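Calcium-regulated actin-bundling protein (Dictyostelium discoideum, PDB 4X3N) binds and bundles actin filaments under calcium control and may help to shape and reorganise filopodia and pseudopodia during cell movement. Local coordinates at residues 192-197 / 284-289; 184-189 / 277-282; 50-55 / 171-176; 198-203 / 227-232. All blocks are in the same frame, centred on the assembly; numbering follows the deposited sequence.

Contact 1. Residues 192-197 / 284-289; sequences EVNKRI and EEKKKR
K286 of the C-terminal helix 273-290 meets V193, N194 and I197 of helix 181-211, where these two helices run side by side in the same direction. The axes of the short segments come within 11.8 Å of each other at their closest and differ in direction by 27°. At that spacing the backbones do not touch, and one long lysine side chain bridges most of the distance. CG of K286 stands beside its own backbone N, and from there the side chain runs out past V193 toward N194. Farther out it bends at chi4 (70°), which turns the ammonium group onto N194. NZ of K286 gives a hydrogen bond to OD1 of N194 at 2.7 Å. It reaches the oxygen tilted from the carbonyl plane, with a C=O...donor angle of 119°. The two side chains cross at about a right angle. One bond back from the amine, CE of K286 rests 3.9 Å from CG1 of V193. CG of K286 also comes within 4.4 Å of CD1 of I197. ND2 of N194 is hydrogen-bonded to E191, which helps to set the amide with OD1 facing the lysine. Helix 232-255 completes a three-helix packing here: its L241 and A244 touch V193, and its L237 touches I197. The amine has a further, weak and long ion pair with D282, one turn back on its own helix. A leucine in place of K286 would probably leave the amide oxygen of N194 without its cross-helix donor.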
# COMPACT_ATOMS: atom_id res chain seq x y z
N GLU A 192 15.52 -20.92 13.99
CA GLU A 192 14.89 -21.59 15.11
C GLU A 192 15.34 -20.96 16.48
O GLU A 192 14.58 -20.91 17.40
CB GLU A 192 15.18 -23.08 15.00
CG GLU A 192 14.83 -23.91 16.22
CD GLU A 192 13.36 -23.96 16.51
OE1 GLU A 192 12.60 -23.79 15.56
OE2 GLU A 192 13.00 -24.14 17.69
N VAL A 193 16.57 -20.47 16.61
CA VAL A 193 16.89 -19.70 17.79
C VAL A 193 15.98 -18.48 17.90
O VAL A 193 15.52 -18.15 18.99
CB VAL A 193 18.35 -19.25 17.83
CG1 VAL A 193 18.61 -18.36 19.02
CG2 VAL A 193 19.31 -20.43 17.82
N ASN A 194 15.74 -17.75 16.79
CA ASN A 194 14.82 -16.63 16.86
C ASN A 194 13.46 -17.08 17.36
O ASN A 194 12.84 -16.44 18.23
CB ASN A 194 14.67 -15.95 15.53
CG ASN A 194 15.95 -15.20 15.17
OD1 ASN A 194 16.66 -14.75 16.04
ND2 ASN A 194 16.25 -15.12 13.90
N LYS A 195 12.99 -18.19 16.84
CA LYS A 195 11.69 -18.63 17.28
C LYS A 195 11.71 -18.90 18.79
O LYS A 195 10.79 -18.59 19.46
CB LYS A 195 11.30 -19.83 16.44
CG LYS A 195 9.91 -20.36 16.69
CD LYS A 195 9.47 -21.42 15.65
CE LYS A 195 9.73 -22.89 16.04
NZ LYS A 195 9.44 -23.36 17.43
N ARG A 196 12.74 -19.53 19.32
CA ARG A 196 12.79 -19.81 20.77
C ARG A 196 12.97 -18.53 21.62
O ARG A 196 12.45 -18.43 22.70
CB ARG A 196 13.90 -20.77 21.05
CG ARG A 196 13.74 -22.17 20.44
CD ARG A 196 12.38 -22.78 20.84
NE ARG A 196 12.13 -23.96 20.03
CZ ARG A 196 11.48 -25.08 20.41
NH1 ARG A 196 10.93 -25.21 21.62
NH2 ARG A 196 11.36 -26.08 19.55
N ILE A 197 13.67 -17.55 21.07
CA ILE A 197 13.82 -16.26 21.71
C ILE A 197 12.48 -15.59 21.82
O ILE A 197 12.12 -15.06 22.89
CB ILE A 197 14.76 -15.35 20.89
CG1 ILE A 197 16.21 -15.74 21.10
CG2 ILE A 197 14.51 -13.91 21.31
CD1 ILE A 197 17.19 -15.13 20.09
N GLU A 284 27.28 -15.52 17.25
CA GLU A 284 28.01 -14.79 18.29
C GLU A 284 27.09 -13.83 19.08
O GLU A 284 27.05 -13.86 20.31
CB GLU A 284 29.18 -14.05 17.59
CG GLU A 284 29.99 -13.07 18.41
CD GLU A 284 30.94 -12.18 17.53
OE1 GLU A 284 31.24 -11.05 17.94
OE2 GLU A 284 31.38 -12.59 16.43
N GLU A 285 26.34 -13.00 18.36
CA GLU A 285 25.38 -12.05 18.94
C GLU A 285 24.36 -12.78 19.81
O GLU A 285 24.12 -12.46 20.98
CB GLU A 285 24.65 -11.30 17.80
CG GLU A 285 23.91 -10.03 18.20
CD GLU A 285 24.84 -8.99 18.75
OE1 GLU A 285 26.03 -9.06 18.40
OE2 GLU A 285 24.40 -8.13 19.54
N LYS A 286 23.81 -13.84 19.25
CA LYS A 286 22.83 -14.59 19.99
C LYS A 286 23.40 -15.12 21.28
O LYS A 286 22.71 -15.05 22.31
CB LYS A 286 22.22 -15.70 19.12
CG LYS A 286 21.17 -15.16 18.14
CD LYS A 286 21.12 -15.98 16.87
CE LYS A 286 19.72 -15.92 16.21
NZ LYS A 286 19.34 -14.61 15.60
N LYS A 287 24.61 -15.69 21.24
CA LYS A 287 25.17 -16.38 22.45
C LYS A 287 25.44 -15.38 23.52
O LYS A 287 25.17 -15.59 24.70
CB LYS A 287 26.47 -17.13 22.13
CG LYS A 287 26.21 -18.43 21.44
CD LYS A 287 27.46 -19.09 20.88
CE LYS A 287 28.33 -19.71 21.97
NZ LYS A 287 29.58 -20.24 21.33
N LYS A 288 25.96 -14.25 23.09
CA LYS A 288 26.25 -13.14 23.99
C LYS A 288 24.99 -12.78 24.77
O LYS A 288 25.03 -12.65 25.99
CB LYS A 288 26.85 -12.03 23.14
CG LYS A 288 26.71 -10.56 23.47
CD LYS A 288 27.89 -9.87 22.77
CE LYS A 288 27.52 -8.59 22.06
NZ LYS A 288 27.64 -7.46 23.02
N ARG A 289 23.85 -12.71 24.08
CA ARG A 289 22.62 -12.16 24.65
C ARG A 289 21.79 -13.22 25.40
O ARG A 289 21.19 -12.93 26.39
CB ARG A 289 21.87 -11.43 23.51
CG ARG A 289 20.43 -11.00 23.77
CD ARG A 289 20.30 -9.54 24.16
NE ARG A 289 18.89 -9.14 24.38
CZ ARG A 289 18.15 -9.42 25.47
NH1 ARG A 289 18.65 -10.12 26.49
NH2 ARG A 289 16.88 -8.99 25.54

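Contact 2. Residues 184-189 / 277-282; sequences KKARLA and WWMNRD
M279 reaches across from helix 273-290 to A186 and R187 of helix 181-211. Its CB points toward the other helix but is still too far away to touch it. CG stands beside the backbone N, anti to the carbonyl carbon (chi1 -75°), and carries the chain outward. The next torsion is extended, and it sets the sulfur against the surface of helix 181-211. There SD of M279 lies 3.5 Å from CB of A186. The same SD is also 3.5 Å from the backbone N of R187. This is a close approach of sulfur to main chain, made where the small alanine lets the methionine come down to the helix backbone. A bend at chi3 (-48°) then keeps the terminal methyl beside the alanine, with CE of M279 3.7 Å from CB of A186. One methyl group is thus met by both the sulfur and the terminal methyl of M279. M279 and A186 are both buried. The contact belongs to the packing of the two helices against helix 232-255, whose A247, V248 and A251 lie on A186. CB of R187 adds a looser touch, 4.4 Å from SD of M279. Its guanidinium end leads away from the methionine and makes a salt bridge with E179. Nearby on helix 273-290, the ring of W278 meets Y65 and W69 of helix 61-79 edge-to-face, and OD1 of D282 is hydrogen-bonded to OH of Y65.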
# COMPACT_ATOMS: atom_id res chain seq x y z
N LYS A 184 22.05 -23.85 4.34
CA LYS A 184 20.65 -23.66 4.58
C LYS A 184 20.31 -24.22 5.93
O LYS A 184 19.61 -23.58 6.70
CB LYS A 184 19.80 -24.32 3.50
CG LYS A 184 18.31 -24.08 3.62
CD LYS A 184 17.60 -24.78 2.49
CE LYS A 184 16.13 -24.46 2.50
NZ LYS A 184 15.33 -25.66 2.11
N LYS A 185 20.85 -25.37 6.27
CA LYS A 185 20.58 -25.98 7.58
C LYS A 185 20.95 -25.07 8.71
O LYS A 185 20.21 -24.92 9.66
CB LYS A 185 21.34 -27.30 7.73
CG LYS A 185 20.58 -28.46 7.08
CD LYS A 185 21.36 -29.78 7.22
CE LYS A 185 20.56 -31.03 6.77
NZ LYS A 185 20.14 -30.98 5.35
N ALA A 186 22.13 -24.48 8.60
CA ALA A 186 22.64 -23.63 9.61
C ALA A 186 21.81 -22.34 9.69
O ALA A 186 21.50 -21.87 10.79
CB ALA A 186 24.11 -23.31 9.30
N ARG A 187 21.43 -21.76 8.54
CA ARG A 187 20.56 -20.57 8.57
C ARG A 187 19.22 -20.88 9.31
O ARG A 187 18.75 -20.15 10.16
CB ARG A 187 20.22 -20.14 7.14
CG ARG A 187 19.26 -18.96 7.11
CD ARG A 187 19.13 -18.31 5.75
NE ARG A 187 18.85 -19.22 4.66
CZ ARG A 187 17.65 -19.73 4.39
NH1 ARG A 187 16.59 -19.52 5.16
NH2 ARG A 187 17.51 -20.48 3.34
N LEU A 188 18.62 -21.98 8.95
CA LEU A 188 17.36 -22.36 9.58
C LEU A 188 17.52 -22.72 11.03
O LEU A 188 16.61 -22.48 11.82
CB LEU A 188 16.71 -23.54 8.84
CG LEU A 188 16.32 -23.22 7.41
CD1 LEU A 188 15.86 -24.50 6.67
CD2 LEU A 188 15.24 -22.17 7.42
N ALA A 189 18.66 -23.29 11.42
CA ALA A 189 18.90 -23.48 12.82
C ALA A 189 18.97 -22.15 13.58
O ALA A 189 18.49 -21.99 14.71
CB ALA A 189 20.18 -24.27 13.02
N TRP A 277 30.51 -15.87 7.22
CA TRP A 277 30.75 -14.78 8.15
C TRP A 277 29.44 -14.35 8.88
O TRP A 277 29.43 -14.09 10.09
CB TRP A 277 31.37 -13.57 7.39
CG TRP A 277 31.67 -12.37 8.30
CD1 TRP A 277 32.88 -12.05 8.89
CD2 TRP A 277 30.76 -11.35 8.72
NE1 TRP A 277 32.77 -10.90 9.63
CE2 TRP A 277 31.47 -10.46 9.57
CE3 TRP A 277 29.40 -11.10 8.49
CZ2 TRP A 277 30.87 -9.36 10.18
CZ3 TRP A 277 28.80 -10.00 9.08
CH2 TRP A 277 29.54 -9.14 9.92
N TRP A 278 28.33 -14.26 8.14
CA TRP A 278 27.09 -13.70 8.73
C TRP A 278 26.57 -14.62 9.80
O TRP A 278 26.20 -14.22 10.89
CB TRP A 278 26.02 -13.55 7.64
CG TRP A 278 24.81 -12.82 8.09
CD1 TRP A 278 23.68 -13.36 8.71
CD2 TRP A 278 24.54 -11.42 7.95
NE1 TRP A 278 22.77 -12.40 8.91
CE2 TRP A 278 23.26 -11.19 8.47
CE3 TRP A 278 25.25 -10.34 7.40
CZ2 TRP A 278 22.69 -9.91 8.50
CZ3 TRP A 278 24.66 -9.07 7.42
CH2 TRP A 278 23.41 -8.87 7.94
N MET A 279 26.54 -15.90 9.47
CA MET A 279 26.01 -16.87 10.43
C MET A 279 26.83 -16.94 11.69
O MET A 279 26.30 -17.01 12.77
CB MET A 279 25.93 -18.25 9.77
CG MET A 279 24.78 -18.33 8.79
SD MET A 279 24.46 -20.00 8.22
CE MET A 279 26.14 -20.58 7.77
N ASN A 280 28.14 -16.87 11.56
CA ASN A 280 29.02 -16.79 12.77
C ASN A 280 28.81 -15.55 13.53
O ASN A 280 28.68 -15.57 14.73
CB ASN A 280 30.49 -17.01 12.39
CG ASN A 280 30.83 -18.50 12.19
OD1 ASN A 280 31.10 -19.20 13.13
ND2 ASN A 280 30.78 -18.98 10.96
N ARG A 281 28.79 -14.42 12.86
CA ARG A 281 28.44 -13.19 13.55
C ARG A 281 27.13 -13.22 14.33
O ARG A 281 27.01 -12.70 15.46
CB ARG A 281 28.35 -12.05 12.52
CG ARG A 281 28.19 -10.69 13.13
CD ARG A 281 29.45 -10.31 13.91
NE ARG A 281 29.31 -8.98 14.47
CZ ARG A 281 28.58 -8.68 15.55
NH1 ARG A 281 27.92 -9.62 16.20
NH2 ARG A 281 28.50 -7.40 15.97
N ASP A 282 26.14 -13.81 13.70
CA ASP A 282 24.79 -13.81 14.26
C ASP A 282 24.72 -14.76 15.46
O ASP A 282 24.19 -14.41 16.53
CB ASP A 282 23.87 -14.23 13.13
CG ASP A 282 22.44 -13.96 13.44
OD1 ASP A 282 22.15 -12.79 13.74
OD2 ASP A 282 21.62 -14.89 13.32

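Contact 3. Residues 50-55 / 171-176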
# COMPACT_ATOMS: atom_id res chain seq x y z
N LEU A 50 26.93 -10.00 0.15
CA LEU A 50 28.21 -10.30 0.72
C LEU A 50 28.89 -11.47 0.01
O LEU A 50 30.07 -11.35 -0.35
CB LEU A 50 28.12 -10.55 2.21
CG LEU A 50 27.74 -9.39 3.08
CD1 LEU A 50 27.45 -9.90 4.47
CD2 LEU A 50 28.82 -8.30 3.16
N ASN A 51 28.19 -12.57 -0.21
CA ASN A 51 28.77 -13.64 -1.02
C ASN A 51 29.30 -13.19 -2.36
O ASN A 51 30.30 -13.69 -2.80
CB ASN A 51 27.75 -14.73 -1.32
CG ASN A 51 27.52 -15.65 -0.13
OD1 ASN A 51 28.36 -15.74 0.76
ND2 ASN A 51 26.40 -16.34 -0.13
N ALA A 52 28.57 -12.31 -3.04
CA ALA A 52 28.93 -11.92 -4.38
C ALA A 52 30.18 -10.99 -4.36
O ALA A 52 31.04 -11.05 -5.23
CB ALA A 52 27.79 -11.20 -5.06
N TYR A 53 30.25 -10.15 -3.35
CA TYR A 53 31.26 -9.12 -3.36
C TYR A 53 32.27 -9.29 -2.22
O TYR A 53 32.93 -8.33 -1.82
CB TYR A 53 30.57 -7.77 -3.29
CG TYR A 53 29.98 -7.32 -4.57
CD1 TYR A 53 30.78 -6.87 -5.61
CD2 TYR A 53 28.59 -7.36 -4.77
CE1 TYR A 53 30.20 -6.49 -6.82
CE2 TYR A 53 28.00 -6.95 -5.94
CZ TYR A 53 28.80 -6.52 -6.98
OH TYR A 53 28.21 -6.20 -8.18
N TRP A 54 32.40 -10.50 -1.69
CA TRP A 54 33.23 -10.70 -0.51
C TRP A 54 34.69 -10.17 -0.74
O TRP A 54 35.28 -9.56 0.17
CB TRP A 54 33.24 -12.21 -0.10
CG TRP A 54 33.77 -12.41 1.27
CD1 TRP A 54 34.96 -13.01 1.62
CD2 TRP A 54 33.18 -11.95 2.47
NE1 TRP A 54 35.13 -12.93 2.97
CE2 TRP A 54 34.04 -12.30 3.52
CE3 TRP A 54 32.02 -11.23 2.77
CZ2 TRP A 54 33.76 -11.99 4.84
CZ3 TRP A 54 31.73 -10.94 4.09
CH2 TRP A 54 32.58 -11.31 5.11
N ALA A 55 35.23 -10.35 -1.94
CA ALA A 55 36.64 -10.01 -2.20
C ALA A 55 36.77 -8.52 -2.01
O ALA A 55 37.77 -8.07 -1.48
CB ALA A 55 37.09 -10.41 -3.58
N CYS A 171 24.14 -9.59 -10.56
CA CYS A 171 23.40 -10.74 -11.07
C CYS A 171 24.36 -11.79 -11.70
O CYS A 171 24.26 -13.03 -11.49
CB CYS A 171 22.33 -10.27 -12.08
SG CYS A 171 20.99 -9.29 -11.35
N THR A 172 25.36 -11.27 -12.41
CA THR A 172 26.38 -12.13 -12.99
C THR A 172 27.09 -12.88 -11.95
O THR A 172 27.34 -14.03 -12.11
CB THR A 172 27.44 -11.29 -13.71
OG1 THR A 172 26.82 -10.64 -14.85
CG2 THR A 172 28.64 -12.14 -14.14
N ARG A 173 27.47 -12.20 -10.86
CA ARG A 173 28.13 -12.82 -9.75
C ARG A 173 27.25 -13.79 -8.97
O ARG A 173 27.75 -14.80 -8.47
CB ARG A 173 28.66 -11.79 -8.77
CG ARG A 173 29.86 -11.00 -9.27
CD ARG A 173 30.19 -9.91 -8.29
NE ARG A 173 31.27 -8.97 -8.69
CZ ARG A 173 32.38 -8.75 -7.97
NH1 ARG A 173 32.68 -9.41 -6.84
NH2 ARG A 173 33.21 -7.84 -8.36
N SER A 174 25.97 -13.49 -8.84
CA SER A 174 25.14 -14.24 -7.87
C SER A 174 24.25 -15.30 -8.48
O SER A 174 23.91 -16.29 -7.78
CB SER A 174 24.22 -13.25 -7.08
OG SER A 174 23.47 -13.94 -5.99
N MET A 175 23.84 -15.12 -9.73
CA MET A 175 22.99 -16.11 -10.43
C MET A 175 23.62 -17.50 -10.52
O MET A 175 24.83 -17.65 -10.62
CB MET A 175 22.61 -15.62 -11.80
CG MET A 175 21.60 -14.51 -11.74
SD MET A 175 21.18 -13.85 -13.34
CE MET A 175 20.08 -15.19 -13.83
N ASN A 176 22.78 -18.53 -10.38
CA ASN A 176 23.25 -19.93 -10.37
C ASN A 176 24.31 -20.31 -9.32
O ASN A 176 25.20 -21.13 -9.57
CB ASN A 176 23.79 -20.29 -11.76
CG ASN A 176 22.80 -19.96 -12.85
OD1 ASN A 176 23.16 -19.34 -13.85
ND2 ASN A 176 21.56 -20.35 -12.67
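R173 leaves its helix with CG beside the backbone N and anti to the carbonyl carbon (chi1 -71°), then runs extended from CG to NE, alongside A52 and onto the ring of Y53. Y53 places its own CG beside the backbone N, which swings the end of the ring toward the arginine, and the two side chains cross at about a right angle. CD of R173 sits over one face of the Y53 ring in a CH-pi contact, 4.0 Å from the ring centroid. Beyond it the guanidinium sets one face against the CD1-CE1 side of the ring, with CE1 of Y53 3.2 Å above the guanidinium plane, over its centre. The two planes are turned 31° against each other, so the guanidinium lies close to the ring but tilted against it. NH1 of R173 donates to the carbonyl oxygen of A52 at 2.8 Å. That oxygen lies at the edge of the guanidinium, near its plane, and the N-H...O angle is 157°. The contact ties the last turn of helix 167-174, which M175 is the first residue to leave, to helix 42-57. At the base of the arginine, CB of R173 packs 3.9 Å from CB of A52. D169, one turn earlier, takes both a salt bridge from NE of R173 and a hydrogen bond from the hydroxyl of Y53 on its OD2. E56 forms a second salt bridge, with NH1. The partners in and out of its plane should hold the guanidinium in one orientation. The Y53 ring also meets the rings of F49 and F164.

Contact 4. Residues 198-203 / 227-232; sequences RAYEEE and QIDSGP
Y200 and D229 make the polar part of this contact. OH of Y200 donates to OD1 of D229 in a short hydrogen bond of 2.5 Å. The acceptor uses its syn lone pair, on the side of the other carboxylate oxygen. OD1 lies at the edge of the tyrosine ring, near its plane, and is also 3.0 Å from CE1 of Y200. Ring and carboxylate are turned 31° against each other. The tyrosine gets there with CG anti to the backbone N (chi1 167°), which sends the ring out from helix 181-211. I228 supplies the apolar part. Its CG1 packs 4.0 Å from CE1 of Y200. CD1 of I228 lies 4.1 Å from CG of E203, as the two side chains slide past each other in opposite directions. A phenylalanine in place of Y200 would probably leave OD1 of D229 without its donor from helix 181-211. In the next shell, S230 closes the turn that carries I228 and D229. Its OG bonds the carbonyl oxygen of Q227 at 2.8 Å, and its backbone N bonds the same oxygen. K234 touches both Y200 and D229, L233 touches E203, and the carboxylate of E203 is paired with R206. G231 then takes the N-cap position of helix 232-255. The contact thus fastens the linker between helices 220-227 and 232-255 onto helix 181-211. It lies on the returning arm of the helical hairpin of the F-actin-bundling C-terminal region, after the chain has reversed beyond helix 181-211.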
# COMPACT_ATOMS: atom_id res chain seq x y z
N ARG A 198 11.70 -15.58 20.72
CA ARG A 198 10.31 -15.01 20.79
C ARG A 198 9.48 -15.73 21.85
O ARG A 198 8.86 -15.10 22.63
CB ARG A 198 9.60 -15.06 19.43
CG ARG A 198 8.07 -14.80 19.43
CD ARG A 198 7.49 -14.65 18.01
NE ARG A 198 8.32 -13.76 17.21
CZ ARG A 198 8.12 -13.46 15.93
NH1 ARG A 198 7.11 -13.98 15.25
NH2 ARG A 198 8.94 -12.61 15.32
N ALA A 199 9.43 -17.05 21.80
CA ALA A 199 8.69 -17.82 22.78
C ALA A 199 9.11 -17.42 24.21
O ALA A 199 8.26 -17.13 25.05
CB ALA A 199 8.95 -19.31 22.57
N TYR A 200 10.41 -17.39 24.49
CA TYR A 200 10.94 -16.98 25.81
C TYR A 200 10.61 -15.54 26.22
O TYR A 200 10.12 -15.28 27.33
CB TYR A 200 12.44 -17.22 25.86
CG TYR A 200 13.18 -16.57 27.04
CD1 TYR A 200 13.18 -17.16 28.31
CD2 TYR A 200 13.96 -15.45 26.85
CE1 TYR A 200 13.89 -16.61 29.35
CE2 TYR A 200 14.69 -14.89 27.88
CZ TYR A 200 14.65 -15.46 29.13
OH TYR A 200 15.36 -14.86 30.13
N GLU A 201 10.83 -14.60 25.33
CA GLU A 201 10.51 -13.20 25.64
C GLU A 201 9.03 -12.98 25.70
O GLU A 201 8.57 -12.13 26.46
CB GLU A 201 11.13 -12.24 24.65
CG GLU A 201 12.62 -12.32 24.63
CD GLU A 201 13.35 -11.55 25.74
OE1 GLU A 201 12.75 -11.08 26.71
OE2 GLU A 201 14.57 -11.48 25.62
N GLU A 202 8.21 -13.76 24.98
CA GLU A 202 6.74 -13.50 25.10
C GLU A 202 6.23 -13.96 26.44
O GLU A 202 5.39 -13.30 27.09
CB GLU A 202 5.95 -14.13 23.94
CG GLU A 202 5.93 -13.19 22.73
CD GLU A 202 5.40 -13.83 21.46
OE1 GLU A 202 5.17 -15.07 21.50
OE2 GLU A 202 5.24 -13.11 20.44
N GLU A 203 6.71 -15.09 26.87
CA GLU A 203 6.33 -15.56 28.17
C GLU A 203 6.83 -14.65 29.32
O GLU A 203 6.19 -14.52 30.31
CB GLU A 203 6.95 -16.91 28.37
CG GLU A 203 6.86 -17.47 29.78
CD GLU A 203 5.45 -17.84 30.15
OE1 GLU A 203 4.49 -17.53 29.39
OE2 GLU A 203 5.27 -18.42 31.24
N GLN A 227 11.83 -17.22 38.36
CA GLN A 227 12.44 -18.51 38.09
C GLN A 227 12.69 -18.80 36.58
O GLN A 227 13.25 -19.85 36.21
CB GLN A 227 11.55 -19.59 38.70
CG GLN A 227 12.30 -20.89 38.97
CD GLN A 227 13.35 -20.76 40.08
OE1 GLN A 227 13.02 -20.83 41.26
NE2 GLN A 227 14.61 -20.60 39.69
N ILE A 228 12.33 -17.84 35.73
CA ILE A 228 12.11 -18.12 34.31
C ILE A 228 13.26 -18.78 33.61
O ILE A 228 13.04 -19.61 32.72
CB ILE A 228 11.73 -16.85 33.52
CG1 ILE A 228 11.17 -17.24 32.17
CG2 ILE A 228 12.92 -15.91 33.36
CD1 ILE A 228 10.39 -16.16 31.51
N ASP A 229 14.48 -18.46 33.98
CA ASP A 229 15.61 -19.04 33.26
C ASP A 229 16.00 -20.45 33.67
O ASP A 229 16.97 -20.98 33.19
CB ASP A 229 16.79 -18.12 33.38
CG ASP A 229 16.55 -16.83 32.69
OD1 ASP A 229 15.77 -16.79 31.71
OD2 ASP A 229 17.15 -15.84 33.13
N SER A 230 15.22 -21.07 34.54
CA SER A 230 15.39 -22.49 34.77
C SER A 230 14.09 -23.15 34.30
O SER A 230 13.82 -24.30 34.58
CB SER A 230 15.70 -22.72 36.27
OG SER A 230 14.73 -22.08 37.10
N GLY A 231 13.28 -22.41 33.55
CA GLY A 231 12.03 -22.93 33.00
C GLY A 231 12.20 -23.60 31.65
O GLY A 231 13.27 -23.67 31.11
N PRO A 232 11.12 -24.15 31.12
CA PRO A 232 11.19 -24.88 29.89
C PRO A 232 11.61 -24.06 28.71
O PRO A 232 12.41 -24.50 27.91
CB PRO A 232 9.75 -25.37 29.66
CG PRO A 232 8.92 -24.78 30.72
CD PRO A 232 9.84 -24.37 31.83

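How the contacts relate
Contacts 2, 1 and 4 follow one another, in that order, along helix 181-211. Contacts 1 and 2 also share helix 273-290, and their centres are 11 Å apart. Contact 4 lies within the chain loop that contact 1 closes. The two touch through a long, weak ion pair, R289 NH2 to E201 OE2 at 3.4 Å. Contact 3 joins helices earlier in the chain. It reaches contact 2 through W54, whose CH2 is 3.4 Å from CB of W277, and through L50 against W278. Contacts 3 and 4 are the farthest apart, with centres about 40 Å from each other. The calcium ion is held by other residues, D144, N146, D148, R150 and E155.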